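Local coordinates for protein transmembrane beta-barrels (Synthetic construct, PDB 6X9Z) that probably inserts into lipid membranes as a small eight-stranded beta-barrel, having been designed from scratch to fold as a transmembrane protein, at residues A31-G43 / F51-S63. Sequence-based numbering, arbitrary orientation. Where two conformers were deposited one is given.
Sequences AVSPYLFLDVGYG and FLEVGGGVSYKVS
One face of the Phe37 ring lies over Gly57, whose backbone N sits 3.8 Å above the ring plane over its centre, while the carbonyl of Val58 meets the ring edge and Ser59 CB approaches CE2 at 3.6 Å. At the other end the roles of the strands are exchanged: Gly43 CA lies over the Phe51 face, offset toward its rim, in a CH-pi contact 3.9 Å from the centroid, and Glu53 CB lies at the edge. With chi1 at 64° in both phenylalanines, CG stands between backbone N and carbonyl carbon, folding each ring across the neighbouring strand onto a glycine. Ser59 O lies in plane at the edge of the Tyr35 ring, whose CD2 is 3.7 Å from Tyr60 CB. Hydrogen-bonded pairs run from Phe37-Gly57 through Asp39-Gly55 and Gly41-Glu53 to Gly43-Phe51. On the inner face, Asp39 OD1 comes within 4.4 Å of Glu53 OE2, a like-charge approach probably eased by Lys71, which salt-bridges Asp39 OD2; Gln29 and Tyr11 also bond this carboxylate. Outside, Val40 CG1 and Val54 CG2 pack side by side at 4.1 Å, and Leu36 CD2 meets Val58 CG2. Asp39, Glu53 and the two phenylalanines turn inward, aliphatic side chains and Tyr42 outward, in an antiparallel hairpin of a closed eight-stranded transmembrane beta-barrel, whose outer face probably meets lipid.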
loop_
_atom_site.group_PDB
_atom_site.type_symbol
_atom_site.label_atom_id
_atom_site.label_comp_id
_atom_site.label_asym_id
_atom_site.label_seq_id
_atom_site.Cartn_x
_atom_site.Cartn_y
_atom_site.Cartn_z
ATOM N N ALA A 31 -10.145 -6.123 -1.930
ATOM C CA ALA A 31 -9.942 -7.450 -2.501
ATOM C C ALA A 31 -11.090 -7.753 -3.455
ATOM O O ALA A 31 -12.241 -7.884 -3.027
ATOM C CB ALA A 31 -9.851 -8.502 -1.399
ATOM N N VAL A 32 -10.780 -7.862 -4.751
ATOM C CA VAL A 32 -11.797 -8.149 -5.760
ATOM C C VAL A 32 -11.982 -9.640 -6.005
ATOM O O VAL A 32 -12.992 -10.035 -6.607
ATOM C CB VAL A 32 -11.456 -7.473 -7.102
ATOM C CG1 VAL A 32 -11.318 -5.961 -6.924
ATOM C CG2 VAL A 32 -10.182 -8.062 -7.673
ATOM N N SER A 33 -11.045 -10.474 -5.568
ATOM C CA SER A 33 -11.084 -11.914 -5.791
ATOM C C SER A 33 -10.274 -12.573 -4.677
ATOM O O SER A 33 -9.722 -11.877 -3.815
ATOM C CB SER A 33 -10.533 -12.270 -7.186
ATOM O OG SER A 33 -9.177 -11.890 -7.328
ATOM N N PRO A 34 -10.208 -13.914 -4.639
ATOM C CA PRO A 34 -9.408 -14.558 -3.579
ATOM C C PRO A 34 -7.960 -14.105 -3.492
ATOM O O PRO A 34 -7.384 -14.151 -2.397
ATOM C CB PRO A 34 -9.508 -16.045 -3.935
ATOM C CG PRO A 34 -10.870 -16.169 -4.481
ATOM C CD PRO A 34 -11.105 -14.896 -5.283
ATOM N N TYR A 35 -7.347 -13.664 -4.590
ATOM C CA TYR A 35 -5.935 -13.309 -4.563
ATOM C C TYR A 35 -5.612 -11.933 -5.128
ATOM O O TYR A 35 -4.518 -11.427 -4.854
ATOM C CB TYR A 35 -5.103 -14.371 -5.304
ATOM C CG TYR A 35 -5.227 -15.759 -4.693
ATOM C CD1 TYR A 35 -5.822 -16.804 -5.394
ATOM C CD2 TYR A 35 -4.768 -16.013 -3.407
ATOM C CE1 TYR A 35 -5.944 -18.069 -4.830
ATOM C CE2 TYR A 35 -4.883 -17.270 -2.839
ATOM C CZ TYR A 35 -5.473 -18.293 -3.552
ATOM O OH TYR A 35 -5.585 -19.542 -2.983
ATOM N N LEU A 36 -6.512 -11.297 -5.870
ATOM C CA LEU A 36 -6.246 -9.983 -6.440
ATOM C C LEU A 36 -6.913 -8.891 -5.613
ATOM O O LEU A 36 -7.911 -9.122 -4.927
ATOM C CB LEU A 36 -6.730 -9.899 -7.892
ATOM C CG LEU A 36 -6.112 -10.921 -8.851
ATOM C CD1 LEU A 36 -6.606 -10.713 -10.274
ATOM C CD2 LEU A 36 -4.595 -10.868 -8.787
ATOM N N PHE A 37 -6.345 -7.692 -5.679
ATOM C CA PHE A 37 -6.925 -6.556 -4.985
ATOM C C PHE A 37 -6.605 -5.282 -5.751
ATOM O O PHE A 37 -5.621 -5.216 -6.491
ATOM C CB PHE A 37 -6.425 -6.449 -3.535
ATOM C CG PHE A 37 -4.945 -6.191 -3.407
ATOM C CD1 PHE A 37 -4.466 -4.902 -3.234
ATOM C CD2 PHE A 37 -4.038 -7.239 -3.433
ATOM C CE1 PHE A 37 -3.111 -4.664 -3.108
ATOM C CE2 PHE A 37 -2.680 -7.004 -3.312
ATOM C CZ PHE A 37 -2.218 -5.717 -3.143
ATOM N N LEU A 38 -7.466 -4.287 -5.581
ATOM C CA LEU A 38 -7.236 -2.950 -6.097
ATOM C C LEU A 38 -6.721 -2.068 -4.972
ATOM O O LEU A 38 -7.009 -2.298 -3.795
ATOM C CB LEU A 38 -8.514 -2.358 -6.697
ATOM C CG LEU A 38 -9.077 -3.159 -7.874
ATOM C CD1 LEU A 38 -10.412 -2.596 -8.348
ATOM C CD2 LEU A 38 -8.075 -3.204 -9.018
ATOM N N ASP A 39 -5.931 -1.068 -5.349
ATOM C CA ASP A 39 -5.341 -0.142 -4.395
ATOM C C ASP A 39 -5.486 1.262 -4.956
ATOM O O ASP A 39 -5.116 1.515 -6.105
ATOM C CB ASP A 39 -3.868 -0.476 -4.136
ATOM C CG ASP A 39 -3.315 0.214 -2.903
ATOM O OD1 ASP A 39 -3.711 1.365 -2.622
ATOM O OD2 ASP A 39 -2.474 -0.397 -2.209
ATOM N N VAL A 40 -6.062 2.151 -4.159
ATOM C CA VAL A 40 -6.098 3.576 -4.442
ATOM C C VAL A 40 -5.625 4.292 -3.191
ATOM O O VAL A 40 -5.820 3.818 -2.067
ATOM C CB VAL A 40 -7.504 4.066 -4.856
ATOM C CG1 VAL A 40 -7.948 3.387 -6.146
ATOM C CG2 VAL A 40 -8.505 3.802 -3.745
ATOM N N GLY A 41 -4.986 5.440 -3.389
ATOM C CA GLY A 41 -4.482 6.187 -2.259
ATOM C C GLY A 41 -4.020 7.579 -2.624
ATOM O O GLY A 41 -3.567 7.821 -3.746
ATOM N N TYR A 42 -4.148 8.506 -1.683
ATOM C CA TYR A 42 -3.672 9.873 -1.839
ATOM C C TYR A 42 -2.467 10.052 -0.930
ATOM O O TYR A 42 -2.523 9.712 0.258
ATOM C CB TYR A 42 -4.769 10.882 -1.501
ATOM C CG TYR A 42 -4.406 12.328 -1.774
ATOM C CD1 TYR A 42 -4.693 12.922 -2.996
ATOM C CD2 TYR A 42 -3.785 13.100 -0.803
ATOM C CE1 TYR A 42 -4.364 14.246 -3.244
ATOM C CE2 TYR A 42 -3.453 14.421 -1.042
ATOM C CZ TYR A 42 -3.748 14.990 -2.263
ATOM O OH TYR A 42 -3.420 16.307 -2.506
ATOM N N GLY A 43 -1.380 10.568 -1.493
ATOM C CA GLY A 43 -0.147 10.685 -0.751
ATOM C C GLY A 43 0.460 12.066 -0.838
ATOM O O GLY A 43 0.216 12.812 -1.793
ATOM N N PHE A 51 0.283 13.279 -4.860
ATOM C CA PHE A 51 0.100 12.331 -5.949
ATOM C C PHE A 51 -1.100 11.440 -5.673
ATOM O O PHE A 51 -1.372 11.071 -4.529
ATOM C CB PHE A 51 1.347 11.466 -6.167
ATOM C CG PHE A 51 1.678 10.580 -5.006
ATOM C CD1 PHE A 51 1.166 9.294 -4.926
ATOM C CD2 PHE A 51 2.506 11.030 -3.994
ATOM C CE1 PHE A 51 1.471 8.478 -3.856
ATOM C CE2 PHE A 51 2.817 10.217 -2.923
ATOM C CZ PHE A 51 2.299 8.938 -2.853
ATOM N N LEU A 52 -1.803 11.095 -6.746
ATOM C CA LEU A 52 -2.885 10.123 -6.717
ATOM C C LEU A 52 -2.326 8.789 -7.197
ATOM O O LEU A 52 -1.765 8.706 -8.297
ATOM C CB LEU A 52 -4.046 10.584 -7.600
ATOM C CG LEU A 52 -5.455 10.055 -7.339
ATOM C CD1 LEU A 52 -6.476 10.968 -8.005
ATOM C CD2 LEU A 52 -5.613 8.634 -7.845
ATOM N N GLU A 53 -2.471 7.754 -6.378
ATOM C CA GLU A 53 -1.920 6.438 -6.668
ATOM C C GLU A 53 -3.044 5.455 -6.957
ATOM O O GLU A 53 -4.022 5.386 -6.204
ATOM C CB GLU A 53 -1.065 5.937 -5.505
ATOM C CG GLU A 53 -0.608 4.504 -5.650
ATOM C CD GLU A 53 0.276 4.070 -4.501
ATOM O OE1 GLU A 53 1.132 4.878 -4.073
ATOM O OE2 GLU A 53 0.105 2.928 -4.015
ATOM N N VAL A 54 -2.905 4.710 -8.052
ATOM C CA VAL A 54 -3.868 3.692 -8.458
ATOM C C VAL A 54 -3.094 2.468 -8.925
ATOM O O VAL A 54 -2.130 2.589 -9.688
ATOM C CB VAL A 54 -4.812 4.192 -9.571
ATOM C CG1 VAL A 54 -5.594 3.036 -10.172
ATOM C CG2 VAL A 54 -5.767 5.242 -9.027
ATOM N N GLY A 55 -3.505 1.297 -8.457
ATOM C CA GLY A 55 -2.857 0.069 -8.861
ATOM C C GLY A 55 -3.476 -1.105 -8.141
ATOM O O GLY A 55 -4.579 -1.010 -7.604
ATOM N N GLY A 56 -2.745 -2.209 -8.123
ATOM C CA GLY A 56 -3.195 -3.385 -7.409
ATOM C C GLY A 56 -2.126 -4.451 -7.447
ATOM O O GLY A 56 -1.006 -4.218 -7.905
ATOM N N GLY A 57 -2.482 -5.632 -6.962
ATOM C CA GLY A 57 -1.536 -6.727 -6.985
ATOM C C GLY A 57 -2.151 -8.021 -6.513
ATOM O O GLY A 57 -3.369 -8.203 -6.551
ATOM N N VAL A 58 -1.278 -8.924 -6.075
ATOM C CA VAL A 58 -1.671 -10.241 -5.598
ATOM C C VAL A 58 -1.416 -10.309 -4.100
ATOM O O VAL A 58 -0.467 -9.707 -3.585
ATOM C CB VAL A 58 -0.909 -11.358 -6.343
ATOM C CG1 VAL A 58 -1.563 -12.710 -6.095
ATOM C CG2 VAL A 58 -0.851 -11.051 -7.824
ATOM N N SER A 59 -2.280 -11.036 -3.395
ATOM C CA SER A 59 -2.132 -11.188 -1.956
ATOM C C SER A 59 -2.826 -12.467 -1.509
ATOM O O SER A 59 -3.842 -12.859 -2.083
ATOM C CB SER A 59 -2.710 -9.983 -1.208
ATOM O OG SER A 59 -2.471 -10.088 0.185
ATOM N N TYR A 60 -2.260 -13.108 -0.491
ATOM C CA TYR A 60 -2.858 -14.275 0.140
ATOM C C TYR A 60 -2.456 -14.270 1.605
ATOM O O TYR A 60 -1.617 -13.474 2.036
ATOM C CB TYR A 60 -2.428 -15.582 -0.539
ATOM C CG TYR A 60 -1.020 -16.045 -0.210
ATOM C CD1 TYR A 60 -0.802 -17.204 0.535
ATOM C CD2 TYR A 60 0.089 -15.331 -0.647
ATOM C CE1 TYR A 60 0.483 -17.639 0.834
ATOM C CE2 TYR A 60 1.376 -15.757 -0.353
ATOM C CZ TYR A 60 1.568 -16.910 0.382
ATOM O OH TYR A 60 2.851 -17.328 0.669
ATOM N N LYS A 61 -3.061 -15.170 2.370
ATOM C CA LYS A 61 -2.829 -15.264 3.806
ATOM C C LYS A 61 -2.020 -16.521 4.095
ATOM O O LYS A 61 -2.463 -17.635 3.799
ATOM C CB LYS A 61 -4.152 -15.266 4.563
ATOM C CG LYS A 61 -4.959 -13.996 4.382
ATOM C CD LYS A 61 -6.281 -14.057 5.133
ATOM C CE LYS A 61 -7.099 -12.800 4.879
ATOM N NZ LYS A 61 -8.458 -12.865 5.471
ATOM N N VAL A 62 -0.822 -16.334 4.657
ATOM C CA VAL A 62 -0.021 -17.470 5.101
ATOM C C VAL A 62 -0.601 -18.054 6.377
ATOM O O VAL A 62 -0.528 -19.265 6.616
ATOM C CB VAL A 62 1.445 -17.036 5.300
ATOM C CG1 VAL A 62 2.248 -18.135 5.976
ATOM C CG2 VAL A 62 2.075 -16.665 3.973
ATOM N N SER A 63 -1.204 -17.204 7.196
ATOM C CA SER A 63 -1.747 -17.596 8.490
ATOM C C SER A 63 -2.740 -16.527 8.912
ATOM O O SER A 63 -2.822 -15.461 8.286
ATOM C CB SER A 63 -0.630 -17.757 9.534
ATOM O OG SER A 63 0.100 -16.551 9.673
#